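Local coordinates for glycosyl hydrolase family 2, TIM barrel domain protein (Faecalibacterium prausnitzii A2-165, PDB 6ED2) that probably hydrolyses beta-D-glucuronides, as a gut bacterial beta-glucuronidase of glycosyl hydrolase family 2, at residues R606-D610 against A611-F615; R616-W619 against T620-V624. All coordinates share one frame; numbering follows the deposited sequence.

Interaction 1 of 2, residues R606-D610 against A611-F615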
ATOM      1  N   ARG A 606       4.758  -4.277  13.629  1.00 23.30           N
ATOM      2  CA  ARG A 606       4.606  -3.666  14.943  1.00 23.20           C
ATOM      3  C   ARG A 606       4.436  -2.156  14.849  1.00 26.33           C
ATOM      4  O   ARG A 606       4.982  -1.402  15.658  1.00 26.59           O
ATOM      5  CB  ARG A 606       5.768  -4.021  15.862  1.00 22.71           C
ATOM      6  CG  ARG A 606       5.505  -5.245  16.704  1.00 32.06           C
ATOM      7  CD  ARG A 606       5.098  -6.465  15.888  1.00 27.38           C
ATOM      8  NE  ARG A 606       4.984  -7.634  16.753  1.00 28.64           N
ATOM      9  CZ  ARG A 606       4.632  -8.852  16.347  1.00 29.40           C
ATOM     10  NH1 ARG A 606       4.363  -9.089  15.069  1.00 22.02           N
ATOM     11  NH2 ARG A 606       4.558  -9.841  17.232  1.00 32.28           N
ATOM     12  N   GLN A 607       3.655  -1.712  13.865  1.00 23.31           N
ATOM     13  CA  GLN A 607       3.243  -0.323  13.823  1.00 28.84           C
ATOM     14  C   GLN A 607       1.725  -0.235  13.940  1.00 26.08           C
ATOM     15  O   GLN A 607       1.019  -1.159  13.540  1.00 30.19           O
ATOM     16  CB  GLN A 607       3.706   0.365  12.529  1.00 26.71           C
ATOM     17  CG  GLN A 607       5.190   0.309  12.313  1.00 22.91           C
ATOM     18  CD  GLN A 607       5.983   1.069  13.380  1.00 29.00           C
ATOM     19  OE1 GLN A 607       5.436   1.899  14.121  1.00 26.39           O
ATOM     20  NE2 GLN A 607       7.289   0.785  13.453  1.00 25.32           N
ATOM     21  N   PRO A 608       1.192   0.866  14.463  1.00 30.44           N
ATOM     22  CA  PRO A 608      -0.259   0.932  14.686  1.00 31.90           C
ATOM     23  C   PRO A 608      -1.042   1.015  13.385  1.00 31.78           C
ATOM     24  O   PRO A 608      -0.606   1.629  12.409  1.00 29.29           O
ATOM     25  CB  PRO A 608      -0.436   2.204  15.520  1.00 29.71           C
ATOM     26  CG  PRO A 608       0.749   3.015  15.225  1.00 29.43           C
ATOM     27  CD  PRO A 608       1.879   2.061  14.964  1.00 25.33           C
ATOM     28  N   LYS A 609      -2.202   0.360  13.380  1.00 26.96           N
ATOM     29  CA  LYS A 609      -3.252   0.683  12.433  1.00 27.19           C
ATOM     30  C   LYS A 609      -4.194   1.690  13.077  1.00 26.75           C
ATOM     31  O   LYS A 609      -4.072   2.024  14.259  1.00 27.47           O
ATOM     32  CB  LYS A 609      -4.015  -0.564  11.996  1.00 27.10           C
ATOM     33  CG  LYS A 609      -3.175  -1.654  11.321  1.00 31.58           C
ATOM     34  CD  LYS A 609      -4.143  -2.677  10.679  1.00 28.99           C
ATOM     35  CE  LYS A 609      -3.647  -4.068  10.821  1.00 28.10           C
ATOM     36  NZ  LYS A 609      -4.713  -5.061  10.436  1.00 30.56           N
ATOM     37  N   ASP A 610      -5.155   2.179  12.285  1.00 27.17           N
ATOM     38  CA  ASP A 610      -6.030   3.232  12.793  1.00 28.56           C
ATOM     39  C   ASP A 610      -6.779   2.766  14.053  1.00 26.40           C
ATOM     40  O   ASP A 610      -6.972   3.554  14.990  1.00 27.84           O
ATOM     41  CB  ASP A 610      -6.976   3.722  11.659  1.00 29.96           C
ATOM     42  CG  ASP A 610      -6.217   4.494  10.489  1.00 37.43           C
ATOM     43  OD1 ASP A 610      -5.098   5.025  10.678  1.00 37.74           O
ATOM     44  OD2 ASP A 610      -6.737   4.620   9.349  1.00 41.12           O
ATOM     45  N   ALA A 611      -7.143   1.478  14.136  1.00 23.66           N
ATOM     46  CA  ALA A 611      -7.864   0.988  15.312  1.00 25.49           C
ATOM     47  C   ALA A 611      -7.051   1.094  16.604  1.00 29.89           C
ATOM     48  O   ALA A 611      -7.645   1.163  17.688  1.00 24.17           O
ATOM     49  CB  ALA A 611      -8.300  -0.463  15.101  1.00 24.68           C
ATOM     50  N   ALA A 612      -5.712   1.105  16.521  1.00 25.76           N
ATOM     51  CA  ALA A 612      -4.912   1.265  17.731  1.00 27.52           C
ATOM     52  C   ALA A 612      -5.224   2.572  18.441  1.00 27.19           C
ATOM     53  O   ALA A 612      -5.157   2.632  19.671  1.00 28.36           O
ATOM     54  CB  ALA A 612      -3.415   1.184  17.414  1.00 24.70           C
ATOM     55  N   TYR A 613      -5.577   3.620  17.690  1.00 26.98           N
ATOM     56  CA  TYR A 613      -5.897   4.910  18.303  1.00 27.54           C
ATOM     57  C   TYR A 613      -7.290   4.915  18.932  1.00 27.46           C
ATOM     58  O   TYR A 613      -7.495   5.537  19.986  1.00 26.91           O
ATOM     59  CB  TYR A 613      -5.727   6.022  17.256  1.00 24.13           C
ATOM     60  CG  TYR A 613      -4.257   6.177  16.911  1.00 29.65           C
ATOM     61  CD1 TYR A 613      -3.391   6.892  17.754  1.00 25.99           C
ATOM     62  CD2 TYR A 613      -3.714   5.552  15.796  1.00 25.66           C
ATOM     63  CE1 TYR A 613      -2.033   6.998  17.471  1.00 28.70           C
ATOM     64  CE2 TYR A 613      -2.362   5.645  15.507  1.00 28.69           C
ATOM     65  CZ  TYR A 613      -1.530   6.373  16.342  1.00 29.94           C
ATOM     66  OH  TYR A 613      -0.189   6.464  16.044  1.00 29.58           O
ATOM     67  N   LEU A 614      -8.248   4.201  18.336  1.00 28.02           N
ATOM     68  CA  LEU A 614      -9.532   4.020  19.004  1.00 28.57           C
ATOM     69  C   LEU A 614      -9.344   3.328  20.353  1.00 28.09           C
ATOM     70  O   LEU A 614      -9.849   3.798  21.380  1.00 26.63           O
ATOM     71  CB  LEU A 614     -10.484   3.238  18.101  1.00 29.69           C
ATOM     72  CG  LEU A 614     -11.928   2.986  18.563  1.00 29.70           C
ATOM     73  CD1 LEU A 614     -12.819   2.704  17.352  1.00 29.45           C
ATOM     74  CD2 LEU A 614     -11.984   1.807  19.524  1.00 30.16           C
ATOM     75  N   PHE A 615      -8.577   2.232  20.378  1.00 22.52           N
ATOM     76  CA  PHE A 615      -8.425   1.488  21.623  1.00 25.51           C
ATOM     77  C   PHE A 615      -7.631   2.279  22.646  1.00 31.39           C
ATOM     78  O   PHE A 615      -7.935   2.224  23.843  1.00 29.22           O
ATOM     79  CB  PHE A 615      -7.761   0.137  21.370  1.00 27.43           C
ATOM     80  CG  PHE A 615      -8.724  -0.945  20.974  1.00 24.38           C
ATOM     81  CD1 PHE A 615      -9.667  -1.422  21.882  1.00 25.50           C
ATOM     82  CD2 PHE A 615      -8.702  -1.477  19.687  1.00 23.82           C
ATOM     83  CE1 PHE A 615     -10.569  -2.429  21.515  1.00 24.85           C
ATOM     84  CE2 PHE A 615      -9.602  -2.491  19.310  1.00 26.56           C
ATOM     85  CZ  PHE A 615     -10.533  -2.956  20.225  1.00 25.36           C
TER
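The chain turns into helix 610-621 through two successive i to i+3 backbone bonds: Ala612 N donates to Lys609 O (2.9 Å, N-H...O angle 142°) and Tyr613 N to Asp610 O (3.0 Å). In both, the donor lies well above the carbonyl plane, the bent geometry of a tight first turn, and one step further on the i to i+4 spacing has set in, with Phe615 N bonded to Ala611 O. Pro608, just ahead of this turn, packs its ring against it. Its CB rests against the methyl of Ala612, 3.7 Å from Ala612 CB, and meets the Tyr613 ring obliquely, at 3.9 Å from CE2. The proline CG reaches further out along the phenol and lies 3.7 Å from Tyr613 OH. The ring of Tyr613 reaches back toward the proline because its CG is opposite the carbonyl carbon (chi1 -68°). At the near end of the ring, Asp610 O sits at the edge, in its plane. The hydroxyl is hydrogen-bonded to Glu555 of the second subunit, while Trp346 packs edge-to-face with the phenol. Lys609 sends its amine the other way, to a salt bridge with Asp584. This is the start of the last helix of the TIM barrel, entered from the long loop that follows strand 574-580, and its first turn also faces the subunit interface.

Interaction 2 of 2, residues R616-W619 against T620-V624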
ATOM      1  N   ARG A 616      -6.610   3.021  22.199  1.00 30.75           N
ATOM      2  CA  ARG A 616      -5.797   3.792  23.134  1.00 27.32           C
ATOM      3  C   ARG A 616      -6.644   4.823  23.865  1.00 30.13           C
ATOM      4  O   ARG A 616      -6.543   4.978  25.087  1.00 32.00           O
ATOM      5  CB  ARG A 616      -4.642   4.485  22.399  1.00 26.70           C
ATOM      6  CG  ARG A 616      -3.827   5.398  23.290  1.00 23.08           C
ATOM      7  CD  ARG A 616      -2.550   5.837  22.613  1.00 31.52           C
ATOM      8  NE  ARG A 616      -1.546   6.245  23.590  1.00 34.80           N
ATOM      9  CZ  ARG A 616      -1.029   7.473  23.659  1.00 41.81           C
ATOM     10  NH1 ARG A 616      -1.414   8.416  22.803  1.00 35.61           N
ATOM     11  NH2 ARG A 616      -0.122   7.755  24.583  1.00 32.38           N
ATOM     12  N   LYS A 617      -7.473   5.560  23.123  1.00 28.44           N
ATOM     13  CA  LYS A 617      -8.342   6.534  23.766  1.00 28.87           C
ATOM     14  C   LYS A 617      -9.324   5.849  24.706  1.00 33.73           C
ATOM     15  O   LYS A 617      -9.543   6.310  25.832  1.00 34.93           O
ATOM     16  CB  LYS A 617      -9.083   7.362  22.718  1.00 31.27           C
ATOM     17  CG  LYS A 617     -10.112   8.314  23.346  1.00 46.24           C
ATOM     18  CD  LYS A 617     -10.664   9.320  22.323  1.00 61.32           C
ATOM     19  CE  LYS A 617     -11.950  10.015  22.796  1.00 54.98           C
ATOM     20  NZ  LYS A 617     -12.742  10.567  21.638  1.00 55.91           N
ATOM     21  N   ARG A 618      -9.917   4.736  24.269  1.00 28.42           N
ATOM     22  CA  ARG A 618     -10.884   4.048  25.118  1.00 31.76           C
ATOM     23  C   ARG A 618     -10.214   3.448  26.353  1.00 30.49           C
ATOM     24  O   ARG A 618     -10.647   3.690  27.487  1.00 31.85           O
ATOM     25  CB  ARG A 618     -11.611   2.964  24.311  1.00 30.39           C
ATOM     26  CG  ARG A 618     -12.566   2.101  25.140  1.00 27.49           C
ATOM     27  CD  ARG A 618     -13.324   1.107  24.248  1.00 31.67           C
ATOM     28  NE  ARG A 618     -13.956   0.049  25.025  1.00 26.65           N
ATOM     29  CZ  ARG A 618     -15.168   0.150  25.575  1.00 29.21           C
ATOM     30  NH1 ARG A 618     -15.878   1.269  25.430  1.00 21.89           N
ATOM     31  NH2 ARG A 618     -15.672  -0.865  26.273  1.00 27.83           N
ATOM     32  N   TRP A 619      -9.140   2.680  26.155  1.00 30.62           N
ATOM     33  CA  TRP A 619      -8.580   1.890  27.246  1.00 28.20           C
ATOM     34  C   TRP A 619      -7.912   2.764  28.297  1.00 30.86           C
ATOM     35  O   TRP A 619      -7.913   2.405  29.478  1.00 30.57           O
ATOM     36  CB  TRP A 619      -7.589   0.870  26.694  1.00 26.46           C
ATOM     37  CG  TRP A 619      -8.256  -0.322  26.085  1.00 26.94           C
ATOM     38  CD1 TRP A 619      -9.582  -0.654  26.161  1.00 27.34           C
ATOM     39  CD2 TRP A 619      -7.631  -1.347  25.310  1.00 27.76           C
ATOM     40  NE1 TRP A 619      -9.820  -1.827  25.477  1.00 22.76           N
ATOM     41  CE2 TRP A 619      -8.635  -2.273  24.950  1.00 27.04           C
ATOM     42  CE3 TRP A 619      -6.313  -1.576  24.882  1.00 26.95           C
ATOM     43  CZ2 TRP A 619      -8.364  -3.410  24.188  1.00 21.11           C
ATOM     44  CZ3 TRP A 619      -6.053  -2.697  24.122  1.00 23.13           C
ATOM     45  CH2 TRP A 619      -7.077  -3.594  23.778  1.00 25.02           C
ATOM     46  N   THR A 620      -7.323   3.892  27.896  1.00 30.37           N
ATOM     47  CA  THR A 620      -6.737   4.821  28.855  1.00 34.41           C
ATOM     48  C   THR A 620      -7.767   5.751  29.468  1.00 34.20           C
ATOM     49  O   THR A 620      -7.464   6.406  30.464  1.00 39.94           O
ATOM     50  CB  THR A 620      -5.629   5.666  28.205  1.00 36.08           C
ATOM     51  OG1 THR A 620      -6.201   6.519  27.209  1.00 32.35           O
ATOM     52  CG2 THR A 620      -4.548   4.771  27.575  1.00 27.12           C
ATOM     53  N   THR A 621      -8.965   5.823  28.899  1.00 35.28           N
ATOM     54  CA  THR A 621     -10.048   6.594  29.492  1.00 36.48           C
ATOM     55  C   THR A 621     -10.880   5.767  30.470  1.00 38.61           C
ATOM     56  O   THR A 621     -11.278   6.279  31.522  1.00 37.64           O
ATOM     57  CB  THR A 621     -10.945   7.165  28.387  1.00 35.66           C
ATOM     58  OG1 THR A 621     -10.198   8.124  27.632  1.00 41.66           O
ATOM     59  CG2 THR A 621     -12.171   7.839  28.973  1.00 41.97           C
ATOM     60  N   LEU A 622     -11.151   4.500  30.155  1.00 34.47           N
ATOM     61  CA  LEU A 622     -11.881   3.650  31.094  1.00 33.72           C
ATOM     62  C   LEU A 622     -11.097   3.511  32.399  1.00 34.31           C
ATOM     63  O   LEU A 622      -9.898   3.188  32.366  1.00 34.51           O
ATOM     64  CB  LEU A 622     -12.126   2.264  30.503  1.00 30.70           C
ATOM     65  CG  LEU A 622     -13.002   2.166  29.257  1.00 32.54           C
ATOM     66  CD1 LEU A 622     -13.092   0.720  28.781  1.00 32.43           C
ATOM     67  CD2 LEU A 622     -14.394   2.724  29.549  1.00 31.24           C
ATOM     68  N   PRO A 623     -11.723   3.728  33.553  1.00 31.51           N
ATOM     69  CA  PRO A 623     -11.024   3.493  34.824  1.00 35.77           C
ATOM     70  C   PRO A 623     -10.671   2.025  34.992  1.00 36.85           C
ATOM     71  O   PRO A 623     -11.251   1.140  34.349  1.00 33.93           O
ATOM     72  CB  PRO A 623     -12.035   3.954  35.887  1.00 34.46           C
ATOM     73  CG  PRO A 623     -13.356   3.870  35.221  1.00 38.08           C
ATOM     74  CD  PRO A 623     -13.099   4.211  33.760  1.00 36.34           C
ATOM     75  N   VAL A 624      -9.699   1.768  35.874  1.00 35.04           N
ATOM     76  CA  VAL A 624      -9.221   0.396  36.046  1.00 35.57           C
ATOM     77  C   VAL A 624     -10.348  -0.511  36.529  1.00 35.99           C
ATOM     78  O   VAL A 624     -10.398  -1.698  36.173  1.00 34.91           O
ATOM     79  CB  VAL A 624      -7.996   0.365  36.988  1.00 36.84           C
ATOM     80  CG1 VAL A 624      -8.294   1.073  38.283  1.00 35.97           C
ATOM     81  CG2 VAL A 624      -7.550  -1.070  37.258  1.00 35.26           C
TER
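Arg618 presents one face of its guanidinium to Leu622, one turn further along, whose CD1 lies over it, offset toward the rim and 3.9 Å from Arg618 CZ. The same methyl is also 3.9 Å from Arg618 CG, so the leucine covers aliphatic stem and charged end together. With CG opposite the backbone N (chi1 175°) and the chain extended as far as NE, the arginine runs out beside Leu622, and its NH2 forms salt bridges with Glu577 and Asp569. Shortening Arg618 to an alanine would probably deprive Glu577 and Asp569 of this positive charge and take away the flat surface against which Leu622 CD1 rests. The backbone holds the pair in register through a nearly straight bond from Leu622 N to Arg618 O (2.8 Å, 166°). Two threonines turn back onto the preceding turn. Thr620 OG1 donates to Arg616 O at 2.6 Å, and Thr620 N donates to the same oxygen at 3.1 Å, so one carbonyl is gripped twice by one residue. The hydroxyl can do so because it sits between N and C of its own backbone (chi1 66°). Thr621 OG1 likewise donates to Lys617 O at 2.6 Å, where its own N-H, shared between Lys617 O and Arg618 O, makes weak bonds to both. Each hydroxyl thus adds a short bond to a carbonyl oxygen of the preceding turn, in the last turn of helix 610-621. Helix 334-347 flanks this end through Ile347, touched by Arg616 and Trp619, while strand 574-580 supplies Glu577 to Trp619 NE1, and Arg317 of strand 312-320 binds the carbonyls of Trp619 and Leu622.

Overall arrangement
Interactions 1 and 2 follow one another along helix 610-621, the first at its start and the second at its end, with centres about 14 Å apart. Their segments adjoin in sequence. Phe615 of interaction 1 meets Trp619 of interaction 2, ring planes at about 45°, and Trp346, which also packs against Tyr613, is the cation-pi partner of Arg616. The surroundings differ: 606-615 reaches the second subunit, whereas no other chain of the assembly touches 616-624. Both lie away from the magnesium site of Thr239 and Glu241; a bound magnesium ion is about 14 Å from the Lys609 side chain. A formic acid, probably from crystallisation, lies about 4 Å from the Tyr613 side chain.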